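DUF917 domain-containing protein (PDB 2O3I) is of unknown function but carries two domains of the S-methyl-thiohydantoin desulfurase-like family, so a related enzymatic role is possible. Local coordinates at residues W79-V84 with A159-L164; D72-V77 with G201-L206; V63-M68 with A102-P107; V84-A89 with G205-M210. The protein carries 2 engineered substitutions. One frame throughout, in Å; residues are numbered along the deposited sequence.

Interaction 1: residues W79-V84 with A159-L164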
loop_
_atom_site.group_PDB
_atom_site.type_symbol
_atom_site.label_atom_id
_atom_site.label_comp_id
_atom_site.label_asym_id
_atom_site.label_seq_id
_atom_site.Cartn_x
_atom_site.Cartn_y
_atom_site.Cartn_z
ATOM N N TRP A 79 -23.479 1.929 9.632
ATOM C CA TRP A 79 -23.131 3.341 9.801
ATOM C C TRP A 79 -21.833 3.597 9.029
ATOM O O TRP A 79 -20.971 2.729 8.958
ATOM C CB TRP A 79 -22.947 3.679 11.285
ATOM C CG TRP A 79 -24.021 3.091 12.161
ATOM C CD1 TRP A 79 -24.111 1.798 12.596
ATOM C CD2 TRP A 79 -25.177 3.763 12.667
ATOM N NE1 TRP A 79 -25.250 1.622 13.340
ATOM C CE2 TRP A 79 -25.925 2.811 13.400
ATOM C CE3 TRP A 79 -25.657 5.075 12.572
ATOM C CZ2 TRP A 79 -27.126 3.130 14.036
ATOM C CZ3 TRP A 79 -26.851 5.393 13.202
ATOM C CH2 TRP A 79 -27.573 4.422 13.926
ATOM N N PRO A 80 -21.684 4.787 8.433
ATOM C CA PRO A 80 -20.471 5.097 7.670
ATOM C C PRO A 80 -19.279 5.549 8.512
ATOM O O PRO A 80 -18.743 6.637 8.303
ATOM C CB PRO A 80 -20.949 6.190 6.726
ATOM C CG PRO A 80 -21.886 6.959 7.597
ATOM C CD PRO A 80 -22.675 5.871 8.309
ATOM N N ASN A 81 -18.862 4.715 9.458
ATOM C CA ASN A 81 -17.734 5.067 10.315
ATOM C C ASN A 81 -16.461 5.355 9.526
ATOM O O ASN A 81 -15.765 6.333 9.801
ATOM C CB ASN A 81 -17.468 3.960 11.342
ATOM C CG ASN A 81 -18.498 3.936 12.455
ATOM O OD1 ASN A 81 -19.396 4.779 12.501
ATOM N ND2 ASN A 81 -18.370 2.972 13.363
ATOM N N GLY A 82 -16.158 4.509 8.548
ATOM C CA GLY A 82 -14.960 4.710 7.746
ATOM C C GLY A 82 -14.905 6.069 7.065
ATOM O O GLY A 82 -13.953 6.822 7.273
ATOM N N PRO A 83 -15.901 6.404 6.227
ATOM C CA PRO A 83 -15.921 7.698 5.537
ATOM C C PRO A 83 -15.911 8.876 6.513
ATOM O O PRO A 83 -15.232 9.876 6.287
ATOM C CB PRO A 83 -17.209 7.628 4.716
ATOM C CG PRO A 83 -17.282 6.180 4.357
ATOM C CD PRO A 83 -16.930 5.503 5.674
ATOM N N VAL A 84 -16.672 8.760 7.593
ATOM C CA VAL A 84 -16.718 9.820 8.592
ATOM C C VAL A 84 -15.314 10.028 9.171
ATOM O O VAL A 84 -14.828 11.160 9.296
ATOM C CB VAL A 84 -17.701 9.462 9.734
ATOM C CG1 VAL A 84 -17.530 10.424 10.892
ATOM C CG2 VAL A 84 -19.130 9.516 9.229
ATOM N N ALA A 159 -9.899 4.817 6.003
ATOM C CA ALA A 159 -10.251 4.573 7.393
ATOM C C ALA A 159 -11.092 3.328 7.634
ATOM O O ALA A 159 -11.890 2.928 6.785
ATOM C CB ALA A 159 -10.961 5.794 7.951
ATOM N N GLY A 160 -10.890 2.726 8.805
ATOM C CA GLY A 160 -11.628 1.537 9.204
ATOM C C GLY A 160 -12.864 1.929 9.996
ATOM O O GLY A 160 -13.132 3.116 10.190
ATOM N N GLU A 161 -13.616 0.940 10.469
ATOM C CA GLU A 161 -14.838 1.201 11.224
ATOM C C GLU A 161 -14.617 1.370 12.728
ATOM O O GLU A 161 -15.499 1.865 13.437
ATOM C CB GLU A 161 -15.845 0.071 10.978
ATOM C CG GLU A 161 -16.282 -0.065 9.517
ATOM C CD GLU A 161 -17.084 1.137 9.030
ATOM O OE1 GLU A 161 -18.159 1.410 9.615
ATOM O OE2 GLU A 161 -16.642 1.805 8.066
ATOM N N SER A 162 -13.443 0.969 13.209
ATOM C CA SER A 162 -13.129 1.066 14.633
ATOM C C SER A 162 -12.383 2.347 15.004
ATOM O O SER A 162 -12.741 3.032 15.967
ATOM C CB SER A 162 -12.306 -0.150 15.068
ATOM O OG SER A 162 -11.129 -0.271 14.286
ATOM N N GLY A 163 -11.347 2.670 14.240
ATOM C CA GLY A 163 -10.571 3.862 14.518
ATOM C C GLY A 163 -9.284 3.854 13.724
ATOM O O GLY A 163 -8.490 4.789 13.792
ATOM N N LEU A 164 -9.078 2.784 12.969
ATOM C CA LEU A 164 -7.892 2.650 12.136
ATOM C C LEU A 164 -7.942 3.673 10.990
ATOM O O LEU A 164 -8.946 3.784 10.289
ATOM C CB LEU A 164 -7.819 1.210 11.608
ATOM C CG LEU A 164 -6.822 0.709 10.554
ATOM C CD1 LEU A 164 -7.353 1.027 9.187
ATOM C CD2 LEU A 164 -5.447 1.301 10.771
#

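Interaction 2: residues D72-V77 with G201-L206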
loop_
_atom_site.group_PDB
_atom_site.type_symbol
_atom_site.label_atom_id
_atom_site.label_comp_id
_atom_site.label_asym_id
_atom_site.label_seq_id
_atom_site.Cartn_x
_atom_site.Cartn_y
_atom_site.Cartn_z
ATOM N N ASP A 72 -19.154 -7.096 -0.983
ATOM C CA ASP A 72 -19.542 -8.098 0.011
ATOM C C ASP A 72 -19.416 -7.548 1.431
ATOM O O ASP A 72 -20.293 -7.758 2.277
ATOM C CB ASP A 72 -18.670 -9.351 -0.136
ATOM C CG ASP A 72 -19.092 -10.223 -1.307
ATOM O OD1 ASP A 72 -19.404 -9.669 -2.384
ATOM O OD2 ASP A 72 -19.104 -11.464 -1.156
ATOM N N ALA A 73 -18.318 -6.841 1.680
ATOM C CA ALA A 73 -18.058 -6.259 2.989
ATOM C C ALA A 73 -18.888 -5.000 3.208
ATOM O O ALA A 73 -19.411 -4.768 4.297
ATOM C CB ALA A 73 -16.571 -5.939 3.130
ATOM N N ILE A 74 -19.020 -4.191 2.162
ATOM C CA ILE A 74 -19.782 -2.954 2.258
ATOM C C ILE A 74 -21.282 -3.199 2.474
ATOM O O ILE A 74 -21.960 -2.386 3.105
ATOM C CB ILE A 74 -19.533 -2.074 1.007
ATOM C CG1 ILE A 74 -18.031 -1.774 0.897
ATOM C CG2 ILE A 74 -20.306 -0.767 1.111
ATOM C CD1 ILE A 74 -17.612 -1.041 -0.361
ATOM N N ASN A 75 -21.795 -4.322 1.976
ATOM C CA ASN A 75 -23.212 -4.650 2.146
ATOM C C ASN A 75 -23.556 -4.961 3.601
ATOM O O ASN A 75 -24.718 -5.164 3.932
ATOM C CB ASN A 75 -23.612 -5.860 1.288
ATOM C CG ASN A 75 -23.870 -5.497 -0.167
ATOM O OD1 ASN A 75 -24.632 -4.577 -0.467
ATOM N ND2 ASN A 75 -23.246 -6.232 -1.079
ATOM N N GLN A 76 -22.549 -4.995 4.466
ATOM C CA GLN A 76 -22.767 -5.310 5.874
ATOM C C GLN A 76 -22.746 -4.083 6.776
ATOM O O GLN A 76 -23.152 -4.142 7.937
ATOM C CB GLN A 76 -21.703 -6.302 6.348
ATOM C CG GLN A 76 -21.672 -7.608 5.564
ATOM C CD GLN A 76 -20.540 -8.519 6.009
ATOM O OE1 GLN A 76 -20.407 -8.824 7.199
ATOM N NE2 GLN A 76 -19.718 -8.962 5.055
ATOM N N VAL A 77 -22.274 -2.968 6.235
ATOM C CA VAL A 77 -22.181 -1.729 6.989
ATOM C C VAL A 77 -23.549 -1.145 7.334
ATOM O O VAL A 77 -24.481 -1.212 6.536
ATOM C CB VAL A 77 -21.368 -0.689 6.203
ATOM C CG1 VAL A 77 -21.246 0.586 7.000
ATOM C CG2 VAL A 77 -19.990 -1.249 5.893
ATOM N N GLY A 201 -10.438 -5.206 6.343
ATOM C CA GLY A 201 -11.502 -6.157 6.089
ATOM C C GLY A 201 -12.072 -6.050 4.689
ATOM O O GLY A 201 -13.281 -6.186 4.489
ATOM N N GLN A 202 -11.192 -5.790 3.724
ATOM C CA GLN A 202 -11.553 -5.670 2.311
ATOM C C GLN A 202 -12.315 -4.405 1.892
ATOM O O GLN A 202 -12.753 -4.303 0.743
ATOM C CB GLN A 202 -12.337 -6.908 1.866
ATOM C CG GLN A 202 -11.630 -8.238 2.154
ATOM C CD GLN A 202 -10.243 -8.324 1.531
ATOM O OE1 GLN A 202 -10.095 -8.358 0.304
ATOM N NE2 GLN A 202 -9.219 -8.356 2.378
ATOM N N PHE A 203 -12.475 -3.448 2.805
ATOM C CA PHE A 203 -13.168 -2.196 2.481
ATOM C C PHE A 203 -12.782 -1.088 3.451
ATOM O O PHE A 203 -12.146 -1.339 4.480
ATOM C CB PHE A 203 -14.694 -2.370 2.508
ATOM C CG PHE A 203 -15.297 -2.282 3.889
ATOM C CD1 PHE A 203 -15.105 -3.300 4.821
ATOM C CD2 PHE A 203 -16.044 -1.168 4.263
ATOM C CE1 PHE A 203 -15.647 -3.205 6.106
ATOM C CE2 PHE A 203 -16.587 -1.064 5.544
ATOM C CZ PHE A 203 -16.389 -2.085 6.467
ATOM N N GLY A 204 -13.173 0.140 3.124
ATOM C CA GLY A 204 -12.858 1.256 3.992
ATOM C C GLY A 204 -13.283 2.610 3.459
ATOM O O GLY A 204 -13.590 2.759 2.275
ATOM N N GLY A 205 -13.308 3.601 4.346
ATOM C CA GLY A 205 -13.674 4.935 3.935
ATOM C C GLY A 205 -12.508 5.602 3.235
ATOM O O GLY A 205 -11.337 5.348 3.558
ATOM N N LEU A 206 -12.819 6.451 2.261
ATOM C CA LEU A 206 -11.784 7.170 1.529
ATOM C C LEU A 206 -12.066 8.662 1.507
ATOM O O LEU A 206 -13.211 9.093 1.358
ATOM C CB LEU A 206 -11.685 6.655 0.090
ATOM C CG LEU A 206 -10.889 7.502 -0.911
ATOM C CD1 LEU A 206 -9.412 7.533 -0.526
ATOM C CD2 LEU A 206 -11.069 6.922 -2.307
#

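Interaction 3: residues V63-M68 with A102-P107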
loop_
_atom_site.group_PDB
_atom_site.type_symbol
_atom_site.label_atom_id
_atom_site.label_comp_id
_atom_site.label_asym_id
_atom_site.label_seq_id
_atom_site.Cartn_x
_atom_site.Cartn_y
_atom_site.Cartn_z
ATOM N N VAL A 63 -13.729 18.197 0.055
ATOM C CA VAL A 63 -12.990 16.947 -0.103
ATOM C C VAL A 63 -13.936 15.880 -0.636
ATOM O O VAL A 63 -15.127 15.870 -0.310
ATOM C CB VAL A 63 -12.425 16.417 1.235
ATOM C CG1 VAL A 63 -11.388 15.337 0.958
ATOM C CG2 VAL A 63 -11.817 17.550 2.038
HETATM N N MSE A 64 -13.402 14.985 -1.457
HETATM C CA MSE A 64 -14.180 13.890 -2.012
HETATM C C MSE A 64 -14.218 12.822 -0.928
HETATM O O MSE A 64 -13.197 12.565 -0.282
HETATM C CB MSE A 64 -13.497 13.342 -3.267
HETATM C CG MSE A 64 -14.192 12.147 -3.913
HETATM SE SE MSE A 64 -13.818 10.435 -3.056
HETATM C CE MSE A 64 -12.496 9.775 -4.336
ATOM N N VAL A 65 -15.384 12.223 -0.696
ATOM C CA VAL A 65 -15.476 11.174 0.314
ATOM C C VAL A 65 -16.290 10.008 -0.218
ATOM O O VAL A 65 -17.222 10.203 -0.992
ATOM C CB VAL A 65 -16.108 11.687 1.647
ATOM C CG1 VAL A 65 -17.588 12.041 1.459
ATOM C CG2 VAL A 65 -15.950 10.632 2.716
ATOM N N ALA A 66 -15.931 8.792 0.185
ATOM C CA ALA A 66 -16.648 7.611 -0.279
ATOM C C ALA A 66 -16.237 6.322 0.421
ATOM O O ALA A 66 -15.415 6.315 1.343
ATOM C CB ALA A 66 -16.449 7.445 -1.787
ATOM N N TYR A 67 -16.848 5.234 -0.024
ATOM C CA TYR A 67 -16.537 3.908 0.474
ATOM C C TYR A 67 -15.794 3.267 -0.695
ATOM O O TYR A 67 -16.084 3.550 -1.854
ATOM C CB TYR A 67 -17.822 3.129 0.783
ATOM C CG TYR A 67 -18.120 2.976 2.256
ATOM C CD1 TYR A 67 -19.380 3.289 2.765
ATOM C CD2 TYR A 67 -17.156 2.492 3.138
ATOM C CE1 TYR A 67 -19.679 3.126 4.110
ATOM C CE2 TYR A 67 -17.445 2.320 4.497
ATOM C CZ TYR A 67 -18.711 2.640 4.973
ATOM O OH TYR A 67 -19.013 2.470 6.306
HETATM N N MSE A 68 -14.822 2.422 -0.383
HETATM C CA MSE A 68 -14.024 1.750 -1.404
HETATM C C MSE A 68 -13.773 0.303 -0.954
HETATM O O MSE A 68 -13.677 0.023 0.247
HETATM C CB MSE A 68 -12.692 2.503 -1.583
HETATM C CG MSE A 68 -11.727 1.916 -2.607
HETATM SE SE MSE A 68 -9.982 2.816 -2.597
HETATM C CE MSE A 68 -9.906 3.375 -4.446
ATOM N N ALA A 102 -15.456 22.499 4.858
ATOM C CA ALA A 102 -16.880 22.833 4.917
ATOM C C ALA A 102 -17.731 22.044 3.927
ATOM O O ALA A 102 -18.965 22.079 3.980
ATOM C CB ALA A 102 -17.073 24.335 4.671
ATOM N N TYR A 103 -17.086 21.335 3.014
ATOM C CA TYR A 103 -17.857 20.595 2.035
ATOM C C TYR A 103 -17.312 19.212 1.714
ATOM O O TYR A 103 -16.107 18.959 1.801
ATOM C CB TYR A 103 -17.960 21.408 0.743
ATOM C CG TYR A 103 -18.381 22.851 0.931
ATOM C CD1 TYR A 103 -17.441 23.887 0.865
ATOM C CD2 TYR A 103 -19.713 23.186 1.178
ATOM C CE1 TYR A 103 -17.819 25.230 1.040
ATOM C CE2 TYR A 103 -20.106 24.522 1.354
ATOM C CZ TYR A 103 -19.150 25.540 1.285
ATOM O OH TYR A 103 -19.525 26.859 1.470
ATOM N N VAL A 104 -18.227 18.313 1.369
ATOM C CA VAL A 104 -17.872 16.959 0.955
ATOM C C VAL A 104 -18.515 16.802 -0.410
ATOM O O VAL A 104 -19.410 17.569 -0.764
ATOM C CB VAL A 104 -18.431 15.868 1.906
ATOM C CG1 VAL A 104 -17.585 15.794 3.158
ATOM C CG2 VAL A 104 -19.880 16.168 2.262
ATOM N N VAL A 105 -18.058 15.831 -1.188
ATOM C CA VAL A 105 -18.630 15.624 -2.507
ATOM C C VAL A 105 -18.446 14.166 -2.937
ATOM O O VAL A 105 -17.390 13.568 -2.712
ATOM C CB VAL A 105 -17.990 16.610 -3.548
ATOM C CG1 VAL A 105 -16.491 16.372 -3.646
ATOM C CG2 VAL A 105 -18.664 16.463 -4.913
ATOM N N ALA A 106 -19.492 13.591 -3.530
ATOM C CA ALA A 106 -19.433 12.207 -3.986
ATOM C C ALA A 106 -18.434 12.124 -5.127
ATOM O O ALA A 106 -18.275 13.069 -5.890
ATOM C CB ALA A 106 -20.806 11.743 -4.468
ATOM N N PRO A 107 -17.743 10.990 -5.258
ATOM C CA PRO A 107 -16.780 10.894 -6.352
ATOM C C PRO A 107 -17.459 10.749 -7.713
ATOM O O PRO A 107 -16.970 11.262 -8.721
ATOM C CB PRO A 107 -15.967 9.657 -5.981
ATOM C CG PRO A 107 -16.979 8.789 -5.281
ATOM C CD PRO A 107 -17.715 9.785 -4.407
#

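Interaction 4: residues V84-A89 with G205-M210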
loop_
_atom_site.group_PDB
_atom_site.type_symbol
_atom_site.label_atom_id
_atom_site.label_comp_id
_atom_site.label_asym_id
_atom_site.label_seq_id
_atom_site.Cartn_x
_atom_site.Cartn_y
_atom_site.Cartn_z
ATOM N N VAL A 84 -16.672 8.760 7.593
ATOM C CA VAL A 84 -16.718 9.820 8.592
ATOM C C VAL A 84 -15.314 10.028 9.171
ATOM O O VAL A 84 -14.828 11.160 9.296
ATOM C CB VAL A 84 -17.701 9.462 9.734
ATOM C CG1 VAL A 84 -17.530 10.424 10.892
ATOM C CG2 VAL A 84 -19.130 9.516 9.229
ATOM N N GLU A 85 -14.653 8.926 9.504
ATOM C CA GLU A 85 -13.313 9.006 10.074
ATOM C C GLU A 85 -12.292 9.557 9.068
ATOM O O GLU A 85 -11.378 10.297 9.446
ATOM C CB GLU A 85 -12.872 7.628 10.569
ATOM C CG GLU A 85 -11.783 7.687 11.615
ATOM C CD GLU A 85 -12.264 8.317 12.910
ATOM O OE1 GLU A 85 -11.518 9.136 13.486
ATOM O OE2 GLU A 85 -13.386 7.985 13.352
ATOM N N ALA A 86 -12.447 9.200 7.793
ATOM C CA ALA A 86 -11.538 9.677 6.742
ATOM C C ALA A 86 -11.713 11.179 6.529
ATOM O O ALA A 86 -10.733 11.923 6.402
ATOM C CB ALA A 86 -11.802 8.925 5.423
ATOM N N ALA A 87 -12.968 11.618 6.482
ATOM C CA ALA A 87 -13.274 13.031 6.294
ATOM C C ALA A 87 -12.772 13.847 7.489
ATOM O O ALA A 87 -12.390 15.005 7.342
ATOM C CB ALA A 87 -14.788 13.224 6.099
ATOM N N LEU A 88 -12.771 13.240 8.674
ATOM C CA LEU A 88 -12.287 13.923 9.877
ATOM C C LEU A 88 -10.772 14.105 9.810
ATOM O O LEU A 88 -10.223 15.099 10.288
ATOM C CB LEU A 88 -12.649 13.127 11.135
ATOM C CG LEU A 88 -14.020 13.436 11.735
ATOM C CD1 LEU A 88 -14.342 12.419 12.843
ATOM C CD2 LEU A 88 -14.025 14.875 12.274
ATOM N N ALA A 89 -10.098 13.127 9.221
ATOM C CA ALA A 89 -8.661 13.206 9.078
ATOM C C ALA A 89 -8.377 14.378 8.132
ATOM O O ALA A 89 -7.490 15.193 8.391
ATOM C CB ALA A 89 -8.116 11.897 8.498
ATOM N N GLY A 205 -13.308 3.601 4.346
ATOM C CA GLY A 205 -13.674 4.935 3.935
ATOM C C GLY A 205 -12.508 5.602 3.235
ATOM O O GLY A 205 -11.337 5.348 3.558
ATOM N N LEU A 206 -12.819 6.451 2.261
ATOM C CA LEU A 206 -11.784 7.170 1.529
ATOM C C LEU A 206 -12.066 8.662 1.507
ATOM O O LEU A 206 -13.211 9.093 1.358
ATOM C CB LEU A 206 -11.685 6.655 0.090
ATOM C CG LEU A 206 -10.889 7.502 -0.911
ATOM C CD1 LEU A 206 -9.412 7.533 -0.526
ATOM C CD2 LEU A 206 -11.069 6.922 -2.307
ATOM N N ALA A 207 -11.011 9.447 1.663
ATOM C CA ALA A 207 -11.119 10.896 1.625
ATOM C C ALA A 207 -9.877 11.393 0.896
ATOM O O ALA A 207 -8.745 11.200 1.359
ATOM C CB ALA A 207 -11.181 11.473 3.041
HETATM N N MSE A 208 -10.091 12.017 -0.258
HETATM C CA MSE A 208 -8.983 12.530 -1.053
HETATM C C MSE A 208 -9.429 13.719 -1.896
HETATM O O MSE A 208 -10.598 14.115 -1.863
HETATM C CB MSE A 208 -8.416 11.415 -1.955
HETATM C CG MSE A 208 -9.400 10.844 -2.976
HETATM SE SE MSE A 208 -8.660 9.323 -3.940
HETATM C CE MSE A 208 -7.558 10.273 -5.216
ATOM N N TRP A 209 -8.487 14.292 -2.640
ATOM C CA TRP A 209 -8.773 15.435 -3.496
ATOM C C TRP A 209 -9.308 16.661 -2.737
ATOM O O TRP A 209 -10.308 17.276 -3.125
ATOM C CB TRP A 209 -9.742 15.022 -4.618
ATOM C CG TRP A 209 -9.063 14.287 -5.764
ATOM C CD1 TRP A 209 -7.851 14.589 -6.324
ATOM C CD2 TRP A 209 -9.590 13.194 -6.525
ATOM N NE1 TRP A 209 -7.594 13.760 -7.384
ATOM C CE2 TRP A 209 -8.643 12.892 -7.535
ATOM C CE3 TRP A 209 -10.771 12.440 -6.456
ATOM C CZ2 TRP A 209 -8.837 11.868 -8.471
ATOM C CZ3 TRP A 209 -10.968 11.418 -7.389
ATOM C CH2 TRP A 209 -10.004 11.144 -8.383
HETATM N N MSE A 210 -8.636 17.009 -1.649
HETATM C CA MSE A 210 -9.020 18.182 -0.876
HETATM C C MSE A 210 -8.901 19.386 -1.815
HETATM O O MSE A 210 -7.924 19.508 -2.557
HETATM C CB MSE A 210 -8.089 18.353 0.321
HETATM C CG MSE A 210 -8.216 17.265 1.372
HETATM SE SE MSE A 210 -6.966 17.537 2.834
HETATM C CE MSE A 210 -5.482 16.515 2.118
#

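Interaction 1: residues W79-V84 with A159-L164
Glu161 sends its carboxylate against the N-terminal turn of helix 81-96, where Pro80 is the N-cap residue; the anion-binding end of this helix is thus filled by a side chain from the loop after strand 156-159. OE2 of Glu161 accepts the amide N of Gly82 at 2.8 Å. That donor arrives from above the carboxylate plane, 50° out of it, so the bond is of ordinary length but well off that plane. OE2 has a second partner in the hydroxyl of Tyr67. The other oxygen is held less firmly: Asn81 N reaches Glu161 OE1 at 3.4 Å in a weak bond, and the same N-H also makes a weak bond to Trp79 O across the inverse gamma turn centred on Pro80. Trp79 O and Glu161 OE1 are both acceptors, and their closeness is no bond. A bend at chi2 (-66°) folds the Glu161 chain toward the helix start, and chi3 sets the turn of the carboxylate, which lies nearly parallel to the Asn81 amide, the planes 7° apart. The Asn81 amide is used at both ends: OD1 bonds the hydroxyl of Tyr43, while ND2 donates to Glu161 O at 3.1 Å, in the carbonyl plane and on a lone pair. The positive end of the helix dipole probably adds attraction to the carboxylate. Gly82, bearing no side chain, lets the loop come close; its CA makes a C-H...O contact of 3.4 Å with Gly160 O, and its carbonyl O touches Ala159 CB at 3.2 Å.

Interaction 2: residues D72-V77 with G201-L206
Ala73 and Phe203 bring the two backbones nearest each other, CA to CA 6.4 Å, where the end of helix 71-74 and the type I turn from Ile74 to Val77 face the start of strand 203-211. Phe203 carries the contact. Its chi1 of 82° sets CG between the backbone N and the carbonyl carbon, which turns the ring broadside to the turn. Three residues meet that ring from the same side of its plane. Ala73 CB touches the CD1 corner of Phe203 at 3.5 Å, and the carbonyl carbon of Ala73 stands over the face. Ile74 comes in obliquely, its CG1 lying 3.8 Å from Phe203 CB. At the far end, also oblique, Val77 CG2 packs on Phe203 CE2 at 3.4 Å through the branch beside its backbone N. Gly201 O lies in the ring plane at an edge and is also 3.6 Å from Ala73 CB; Gly201 has positive phi, as does Gln202, and this bend carries the chain into the strand. No hydrogen bond crosses between the segments; the side-chain contacts are mainly apolar. The turn is closed by Val77 N to Ile74 O at 3.2 Å, and Gln76 NE2, donating to Asp72 O at 3.1 Å, ties it back to the helix; this N-H is straight (169°) but lies above the carbonyl plane. Ile74 and Val77 also rest on helix 28-35 through Ser30 and Leu34, Glu161 adds to the packing on Phe203, and strand 203-211 runs between strands 61-69 and 156-159, with Gly204 bonded to Met68 and Gly205 to Ala159.

Interaction 3: residues V63-M68 with A102-P107
Tyr103, whose carbonyl O takes the amide N of Val63 at 3.0 Å, has a ring covered on one face by Ala102 CB, 3.8 Å above the plane and offset toward the rim; its hydroxyl bonds the backbone N of Asp59. The puckered ring of Pro107 packs by its edge atoms: CB meets Met64 SE (selenomethionine) at 3.7 Å, while CD packs on Ala66 CB. The strands pair in parallel, Val63 beside Val104 and Met64 beside Val105, twisted by 48°. Since helix 81-96 lies between them in the chain, they form a beta-alpha-beta crossover. Val65 N donates to Val105 O at 3.1 Å, 158° at the hydrogen, whereas Val105 N to Val63 O is a weak bond. CG of Met64 is anti to its backbone N (chi1 178°), and a bend at chi2 then swings the chain across the proline at about a right angle. Beside Val65, whose CG1 lies 3.9 Å from Val104 CB, the packing is aliphatic, with helix 111-124 covering Val104. The backbone bonds satisfy several of the buried amides and carbonyls, while aliphatic side chains, with the selenomethionine at Met64, supply the van der Waals contact.

Interaction 4: residues V84-A89 with G205-M210
Ala86 and Ala207 each direct CB to the opposite segment, and the two methyls lie side by side at 3.5 Å, CB to CB, where helix 81-96 runs alongside strand 203-211. The methyl groups do not meet head-on but slip past one another. Ala207 CB sits beside the helix backbone, 3.4 Å from Ala86 O and 3.9 Å from Ala87 N. Ala86 CB reaches down to the strand backbone, 3.9 Å from Leu206 C, and rests over the main chain from Gly205 to Ala207. Each methyl therefore packs against the main chain opposite. This is possible because the contacting side chains are small, and the axes of helix 84-89 and strand 205-210 approach to 6.6 Å, with their directions 27° apart. Gly205 belongs to the same helix-facing surface, but presents only backbone to Ala86. Leu206 directs its CB away from the helix, and packs on Met64 and Leu158 across the other face of the sheet. On the helix, Ala87 is turned aside from the strand toward Val120 and Leu124 of helix 111-124, so successive helix residues serve different neighbours. The strand itself is fixed within the sheet by backbone bonds from Leu206 to Ala66 and from Ala207 to Phe157, while the helix keeps its own pattern, Leu88 N to Val84 O being 3.0 Å. No hydrogen bond joins helix to strand in this buried contact; its cohesion rests on close van der Waals packing of methyls against each other and against main-chain atoms, including a carbonyl oxygen.

All four contacts gather on the mixed sheet and helix 81-96 that covers part of it. Interactions 3 and 4 lie closest, with centres 7 Å apart, and are joined by the bond of Ala66 O to Leu206 N at 2.8 Å. Interactions 1 and 4 share helix 81-96, while interactions 2 and 4 share strand 203-211. Interaction 1 is linked to the strand by Ala159 N to Gly205 O, 2.9 Å, and to interaction 3 by Glu161 OE2 and Tyr67 OH, 3.0 Å. Packing of Glu161 CG on Phe203 CZ, 3.7 Å, ties it to interaction 2. No active site is established for this protein, so none can be assigned to these contacts.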